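Local atomic coordinates of probable chitinase (Chromobacterium violaceum, PDB entry 5JH8), a protein that is probably a family 18 glycosyl hydrolase that binds chitin and acts as a chitinase. Residues 32-44 with 83-96. Residues are numbered along the deposited sequence; the frame is centred on the assembly and turned at random.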
ATOM      1  N   PHE A  32       5.572   4.916 -10.174  1.00  7.50           N
ATOM      2  CA  PHE A  32       6.082   6.050 -10.936  1.00  7.93           C
ATOM      3  C   PHE A  32       5.198   6.441 -12.107  1.00  7.77           C
ATOM      4  O   PHE A  32       5.635   7.236 -12.948  1.00  9.11           O
ATOM      5  CB  PHE A  32       7.525   5.784 -11.402  1.00  7.98           C
ATOM      6  CG  PHE A  32       8.557   6.138 -10.370  1.00  7.78           C
ATOM      7  CD1 PHE A  32       8.743   5.376  -9.233  1.00  7.77           C
ATOM      8  CD2 PHE A  32       9.328   7.265 -10.536  1.00  9.34           C
ATOM      9  CE1 PHE A  32       9.669   5.738  -8.278  1.00  8.56           C
ATOM     10  CE2 PHE A  32      10.244   7.636  -9.590  1.00  9.58           C
ATOM     11  CZ  PHE A  32      10.421   6.868  -8.459  1.00 10.01           C
ATOM     12  N   TYR A  33       3.966   5.939 -12.172  1.00  7.37           N
ATOM     13  CA  TYR A  33       3.187   6.017 -13.392  1.00  7.07           C
ATOM     14  C   TYR A  33       1.737   6.385 -13.103  1.00  7.17           C
ATOM     15  O   TYR A  33       1.146   5.925 -12.121  1.00  8.08           O
ATOM     16  CB  TYR A  33       3.232   4.676 -14.140  1.00  7.17           C
ATOM     17  CG  TYR A  33       4.648   4.139 -14.264  1.00  7.51           C
ATOM     18  CD1 TYR A  33       5.536   4.680 -15.171  1.00  7.70           C
ATOM     19  CD2 TYR A  33       5.117   3.129 -13.419  1.00  6.76           C
ATOM     20  CE1 TYR A  33       6.827   4.209 -15.266  1.00  7.86           C
ATOM     21  CE2 TYR A  33       6.399   2.668 -13.508  1.00  7.51           C
ATOM     22  CZ  TYR A  33       7.261   3.205 -14.425  1.00  8.14           C
ATOM     23  OH  TYR A  33       8.540   2.708 -14.519  1.00  8.72           O
ATOM     24  N   ASN A  34       1.164   7.173 -14.015  1.00  8.24           N
ATOM     25  CA  ASN A  34      -0.258   7.487 -14.010  1.00  8.72           C
ATOM     26  C   ASN A  34      -0.904   6.923 -15.275  1.00  8.41           C
ATOM     27  O   ASN A  34      -0.217   6.486 -16.212  1.00  9.02           O
ATOM     28  CB  ASN A  34      -0.471   9.005 -13.933  1.00  9.63           C
ATOM     29  CG  ASN A  34       0.045   9.607 -12.633  1.00  9.92           C
ATOM     30  OD1 ASN A  34       0.113   8.937 -11.603  1.00 11.99           O
ATOM     31  ND2 ASN A  34       0.410  10.882 -12.678  1.00 12.04           N
ATOM     32  N   ILE A  35      -2.237   6.934 -15.299  1.00  8.95           N
ATOM     33  CA  ILE A  35      -2.997   6.603 -16.497  1.00  9.53           C
ATOM     34  C   ILE A  35      -3.970   7.739 -16.757  1.00  9.56           C
ATOM     35  O   ILE A  35      -4.498   8.346 -15.816  1.00 10.15           O
ATOM     36  CB  ILE A  35      -3.703   5.229 -16.372  1.00 10.19           C
ATOM     37  CG1 ILE A  35      -4.238   4.746 -17.721  1.00 10.50           C
ATOM     38  CG2 ILE A  35      -4.762   5.224 -15.295  1.00 10.92           C
ATOM     39  CD1 ILE A  35      -4.601   3.276 -17.738  1.00 10.96           C
ATOM     40  N   THR A  36      -4.177   8.057 -18.029  1.00 10.15           N
ATOM     41  CA  THR A  36      -5.109   9.111 -18.403  1.00 11.31           C
ATOM     42  C   THR A  36      -6.517   8.547 -18.604  1.00 10.98           C
ATOM     43  O   THR A  36      -6.731   7.335 -18.713  1.00 11.05           O
ATOM     44  CB  THR A  36      -4.669   9.795 -19.699  1.00 12.07           C
ATOM     45  OG1 THR A  36      -4.870   8.903 -20.798  1.00 12.41           O
ATOM     46  CG2 THR A  36      -3.215  10.251 -19.639  1.00 13.30           C
ATOM     47  N   ALA A  37      -7.490   9.456 -18.712  1.00 12.08           N
ATOM     48  CA  ALA A  37      -8.865   9.051 -18.984  1.00 12.23           C
ATOM     49  C   ALA A  37      -9.019   8.396 -20.348  1.00 13.28           C
ATOM     50  O   ALA A  37     -10.039   7.749 -20.594  1.00 14.49           O
ATOM     51  CB  ALA A  37      -9.809  10.250 -18.873  1.00 13.09           C
ATOM     52  N   GLN A  38      -8.050   8.552 -21.246  1.00 12.89           N
ATOM     53  CA  GLN A  38      -8.069   7.852 -22.525  1.00 12.75           C
ATOM     54  C   GLN A  38      -7.315   6.528 -22.474  1.00 12.37           C
ATOM     55  O   GLN A  38      -7.190   5.849 -23.497  1.00 13.13           O
ATOM     56  CB  GLN A  38      -7.492   8.729 -23.651  1.00 14.39           C
ATOM     57  CG  GLN A  38      -8.262  10.011 -23.910  1.00 17.70           C
ATOM     58  CD  GLN A  38      -8.015  11.078 -22.862  1.00 20.80           C
ATOM     59  OE1 GLN A  38      -6.886  11.280 -22.410  1.00 22.46           O
ATOM     60  NE2 GLN A  38      -9.075  11.766 -22.466  1.00 22.61           N
ATOM     61  N   GLY A  39      -6.811   6.142 -21.311  1.00 10.74           N
ATOM     62  CA  GLY A  39      -6.183   4.849 -21.165  1.00 11.46           C
ATOM     63  C   GLY A  39      -4.709   4.813 -21.488  1.00 11.43           C
ATOM     64  O   GLY A  39      -4.160   3.726 -21.695  1.00 11.99           O
ATOM     65  N   ALA A  40      -4.045   5.964 -21.550  1.00 11.37           N
ATOM     66  CA  ALA A  40      -2.617   6.004 -21.843  1.00 11.56           C
ATOM     67  C   ALA A  40      -1.816   6.030 -20.546  1.00 10.23           C
ATOM     68  O   ALA A  40      -2.145   6.784 -19.621  1.00 10.66           O
ATOM     69  CB  ALA A  40      -2.269   7.233 -22.675  1.00 12.98           C
ATOM     70  N   VAL A  41      -0.775   5.201 -20.481  1.00 10.06           N
ATOM     71  CA  VAL A  41       0.125   5.177 -19.333  1.00 10.18           C
ATOM     72  C   VAL A  41       1.169   6.267 -19.529  1.00 10.46           C
ATOM     73  O   VAL A  41       1.752   6.402 -20.619  1.00 12.56           O
ATOM     74  CB  VAL A  41       0.799   3.803 -19.181  1.00 11.24           C
ATOM     75  CG1 VAL A  41       1.713   3.813 -17.971  1.00 11.78           C
ATOM     76  CG2 VAL A  41      -0.216   2.695 -19.036  1.00 12.55           C
ATOM     77  N   THR A  42       1.412   7.054 -18.478  1.00 10.42           N
ATOM     78  CA  THR A  42       2.380   8.140 -18.505  1.00 11.29           C
ATOM     79  C   THR A  42       3.259   8.063 -17.267  1.00 11.43           C
ATOM     80  O   THR A  42       2.948   7.371 -16.305  1.00 10.10           O
ATOM     81  CB  THR A  42       1.690   9.519 -18.522  1.00 12.55           C
ATOM     82  OG1 THR A  42       1.081   9.774 -17.255  1.00 13.79           O
ATOM     83  CG2 THR A  42       0.634   9.598 -19.594  1.00 13.86           C
ATOM     84  N   GLY A  43       4.334   8.828 -17.275  1.00 11.79           N
ATOM     85  CA  GLY A  43       5.047   9.104 -16.050  1.00 11.83           C
ATOM     86  C   GLY A  43       4.197   9.954 -15.131  1.00 11.43           C
ATOM     87  O   GLY A  43       3.182  10.525 -15.523  1.00 14.36           O
ATOM     88  N   ASN A  44       4.608  10.041 -13.869  1.00 11.62           N
ATOM     89  CA  ASN A  44       3.853  10.762 -12.852  1.00 11.90           C
ATOM     90  C   ASN A  44       4.465  12.107 -12.474  1.00 12.93           C
ATOM     91  O   ASN A  44       4.026  12.734 -11.492  1.00 14.31           O
ATOM     92  CB  ASN A  44       3.651   9.907 -11.600  1.00 11.91           C
ATOM     93  CG  ASN A  44       4.912   9.701 -10.826  1.00 12.36           C
ATOM     94  OD1 ASN A  44       5.980  10.161 -11.223  1.00 12.19           O
ATOM     95  ND2 ASN A  44       4.806   8.987  -9.717  1.00 12.66           N
ATOM     96  N   ALA A  83     -13.584   6.396 -16.548  1.00 11.54           N
ATOM     97  CA  ALA A  83     -13.313   6.330 -17.984  1.00 12.10           C
ATOM     98  C   ALA A  83     -12.538   5.063 -18.345  1.00 11.52           C
ATOM     99  O   ALA A  83     -12.909   4.346 -19.274  1.00 12.28           O
ATOM    100  CB  ALA A  83     -12.552   7.584 -18.415  1.00 13.07           C
ATOM    101  N   VAL A  84     -11.466   4.763 -17.605  1.00 11.30           N
ATOM    102  CA  VAL A  84     -10.665   3.568 -17.864  1.00 10.81           C
ATOM    103  C   VAL A  84     -11.510   2.314 -17.725  1.00 11.34           C
ATOM    104  O   VAL A  84     -11.295   1.324 -18.433  1.00 12.17           O
ATOM    105  CB  VAL A  84      -9.465   3.577 -16.890  1.00 11.96           C
ATOM    106  CG1 VAL A  84      -8.810   2.201 -16.773  1.00 11.77           C
ATOM    107  CG2 VAL A  84      -8.477   4.644 -17.317  1.00 12.30           C
ATOM    108  N   SER A  85     -12.467   2.322 -16.798  1.00 11.77           N
ATOM    109  CA  SER A  85     -13.291   1.149 -16.565  1.00 12.74           C
ATOM    110  C   SER A  85     -14.446   1.031 -17.546  1.00 14.44           C
ATOM    111  O   SER A  85     -15.127   0.001 -17.549  1.00 16.80           O
ATOM    112  CB  SER A  85     -13.855   1.173 -15.147  1.00 13.51           C
ATOM    113  OG  SER A  85     -12.832   1.139 -14.172  1.00 13.76           O
ATOM    114  N   THR A  86     -14.694   2.053 -18.358  1.00 13.64           N
ATOM    115  CA  THR A  86     -15.823   2.016 -19.280  1.00 14.69           C
ATOM    116  C   THR A  86     -15.355   2.362 -20.694  1.00 14.79           C
ATOM    117  O   THR A  86     -14.900   1.487 -21.439  1.00 14.78           O
ATOM    118  CB  THR A  86     -16.970   2.929 -18.803  1.00 14.99           C
ATOM    119  OG1 THR A  86     -16.526   4.284 -18.726  1.00 15.08           O
ATOM    120  CG2 THR A  86     -17.493   2.502 -17.452  1.00 15.70           C
ATOM    121  N   SER A  87     -15.426   3.644 -21.053  1.00 15.78           N
ATOM    122  CA  SER A  87     -15.234   4.045 -22.444  1.00 16.35           C
ATOM    123  C   SER A  87     -13.830   3.767 -22.958  1.00 15.32           C
ATOM    124  O   SER A  87     -13.656   3.502 -24.154  1.00 16.72           O
ATOM    125  CB  SER A  87     -15.574   5.529 -22.602  1.00 18.31           C
ATOM    126  OG  SER A  87     -14.820   6.338 -21.713  1.00 20.42           O
ATOM    127  N   ALA A  88     -12.817   3.839 -22.096  1.00 13.28           N
ATOM    128  CA  ALA A  88     -11.432   3.645 -22.506  1.00 12.50           C
ATOM    129  C   ALA A  88     -10.890   2.294 -22.065  1.00 11.56           C
ATOM    130  O   ALA A  88      -9.669   2.097 -22.035  1.00 11.86           O
ATOM    131  CB  ALA A  88     -10.538   4.775 -21.994  1.00 12.78           C
ATOM    132  N   GLN A  89     -11.780   1.351 -21.751  1.00 11.58           N
ATOM    133  CA  GLN A  89     -11.315   0.083 -21.205  1.00 11.91           C
ATOM    134  C   GLN A  89     -10.424  -0.657 -22.187  1.00 10.96           C
ATOM    135  O   GLN A  89      -9.391  -1.202 -21.797  1.00 10.93           O
ATOM    136  CB  GLN A  89     -12.494  -0.784 -20.788  1.00 14.20           C
ATOM    137  CG  GLN A  89     -12.108  -1.919 -19.878  1.00 17.01           C
ATOM    138  CD  GLN A  89     -13.246  -2.892 -19.655  1.00 19.65           C
ATOM    139  OE1 GLN A  89     -13.429  -3.831 -20.428  1.00 21.57           O
ATOM    140  NE2 GLN A  89     -14.028  -2.664 -18.601  1.00 20.09           N
ATOM    141  N   SER A  90     -10.810  -0.723 -23.461  1.00 11.47           N
ATOM    142  CA  SER A  90     -10.024  -1.545 -24.378  1.00 11.37           C
ATOM    143  C   SER A  90      -8.629  -0.958 -24.581  1.00 10.18           C
ATOM    144  O   SER A  90      -7.643  -1.696 -24.707  1.00 11.69           O
ATOM    145  CB  SER A  90     -10.751  -1.718 -25.713  1.00 12.14           C
ATOM    146  OG  SER A  90     -11.048  -0.470 -26.290  1.00 15.05           O
ATOM    147  N   GLN A  91      -8.542   0.368 -24.660  1.00 10.14           N
ATOM    148  CA  GLN A  91      -7.250   1.027 -24.766  1.00 10.04           C
ATOM    149  C   GLN A  91      -6.427   0.814 -23.505  1.00  8.83           C
ATOM    150  O   GLN A  91      -5.244   0.470 -23.576  1.00  9.43           O
ATOM    151  CB  GLN A  91      -7.471   2.520 -25.023  1.00 12.55           C
ATOM    152  CG  GLN A  91      -8.118   2.837 -26.351  1.00 15.28           C
ATOM    153  CD  GLN A  91      -9.631   2.877 -26.300  1.00 17.31           C
ATOM    154  OE1 GLN A  91     -10.263   2.418 -25.355  1.00 18.40           O
ATOM    155  NE2 GLN A  91     -10.220   3.427 -27.341  1.00 18.87           N
ATOM    156  N   ALA A  92      -7.041   1.018 -22.339  1.00  9.03           N
ATOM    157  CA  ALA A  92      -6.304   0.904 -21.090  1.00  9.24           C
ATOM    158  C   ALA A  92      -5.758  -0.496 -20.894  1.00  8.61           C
ATOM    159  O   ALA A  92      -4.619  -0.651 -20.459  1.00  9.06           O
ATOM    160  CB  ALA A  92      -7.205   1.281 -19.919  1.00 10.18           C
ATOM    161  N   VAL A  93      -6.564  -1.524 -21.167  1.00  8.48           N
ATOM    162  CA  VAL A  93      -6.114  -2.898 -20.951  1.00  8.63           C
ATOM    163  C   VAL A  93      -4.937  -3.202 -21.863  1.00  8.61           C
ATOM    164  O   VAL A  93      -3.883  -3.664 -21.418  1.00  8.84           O
ATOM    165  CB  VAL A  93      -7.271  -3.887 -21.161  1.00  9.45           C
ATOM    166  CG1 VAL A  93      -6.750  -5.304 -21.223  1.00 10.05           C
ATOM    167  CG2 VAL A  93      -8.289  -3.760 -20.048  1.00  9.68           C
ATOM    168  N   ALA A  94      -5.091  -2.922 -23.163  1.00  8.89           N
ATOM    169  CA  ALA A  94      -4.001  -3.216 -24.088  1.00  8.66           C
ATOM    170  C   ALA A  94      -2.751  -2.430 -23.732  1.00  8.25           C
ATOM    171  O   ALA A  94      -1.626  -2.941 -23.832  1.00  9.14           O
ATOM    172  CB  ALA A  94      -4.409  -2.904 -25.526  1.00  9.01           C
ATOM    173  N   ASN A  95      -2.930  -1.161 -23.356  1.00  8.39           N
ATOM    174  CA  ASN A  95      -1.786  -0.309 -23.057  1.00  8.51           C
ATOM    175  C   ASN A  95      -1.081  -0.743 -21.779  1.00  8.09           C
ATOM    176  O   ASN A  95       0.135  -0.615 -21.684  1.00  8.56           O
ATOM    177  CB  ASN A  95      -2.214   1.156 -22.981  1.00 10.03           C
ATOM    178  CG  ASN A  95      -2.553   1.732 -24.348  1.00 10.79           C
ATOM    179  OD1 ASN A  95      -2.168   1.157 -25.368  1.00 12.13           O
ATOM    180  ND2 ASN A  95      -3.264   2.854 -24.375  1.00 11.40           N
ATOM    181  N   LEU A  96      -1.825  -1.217 -20.786  1.00  8.24           N
ATOM    182  CA  LEU A  96      -1.185  -1.694 -19.571  1.00  7.90           C
ATOM    183  C   LEU A  96      -0.367  -2.948 -19.846  1.00  8.16           C
ATOM    184  O   LEU A  96       0.731  -3.125 -19.300  1.00  7.90           O
ATOM    185  CB  LEU A  96      -2.228  -1.946 -18.482  1.00  7.58           C
ATOM    186  CG  LEU A  96      -2.737  -0.647 -17.843  1.00  8.36           C
ATOM    187  CD1 LEU A  96      -4.052  -0.868 -17.083  1.00  8.57           C
ATOM    188  CD2 LEU A  96      -1.690  -0.014 -16.935  1.00  8.54           C
TER
HETATM  189  O   HOH W   1     -12.241   8.111 -22.165  1.00 26.31           O
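Asn95 ND2 donates to Gly39 O, which lies almost in the plane of the Asn95 amide, and the N-H points nearly straight at it (3.0 Å from Asn95 ND2 to Gly39 O, 167° at the hydrogen). Seen from the acceptor the bond is less regular, since ND2 stands 53° out of the Gly39 carbonyl plane and uses neither lone pair. With CG beside the backbone N (chi1 -72°), Asn95 brings its amide to the turn, and Ala92 CA adds a CA-H...O contact to the same oxygen. At the base of the hairpin, the Tyr33 ring has Phe32 CB over one face, Thr42 O at its edge, and Phe99 meeting it edge-to-face.

The backbones come closest at Gly39, whose CA is 3.9 Å from Ala92 CA. Next to it, Ala37 O rests against two methyls, Ala83 CB and Ala88 CB, each 3.3 Å from the oxygen, and it also accepts a hydrogen bond from a water that lies near Ser87 OG. Ile35 packs in a buried apolar patch: its CD1 lies 3.9 Å from Ala92 CB and meets Val84 CG2 tip to tip at 4.1 Å. Beside it the partly exposed Val41 crosses Leu96 at about a right angle (CG2 to CD2, 3.7 Å).

Ala37 and Gln38 have the backbone angles of a type I turn; Gly39, with positive phi, gives the G1 bulge, and the bonds Gly39 N to Thr36 O and Thr36 N to Ala40 O complete the 3:5 pattern. This beta hairpin extends strand 27-35 and seats its tip on helices 78-85 and 89-96, at the periphery of a family 18 TIM barrel.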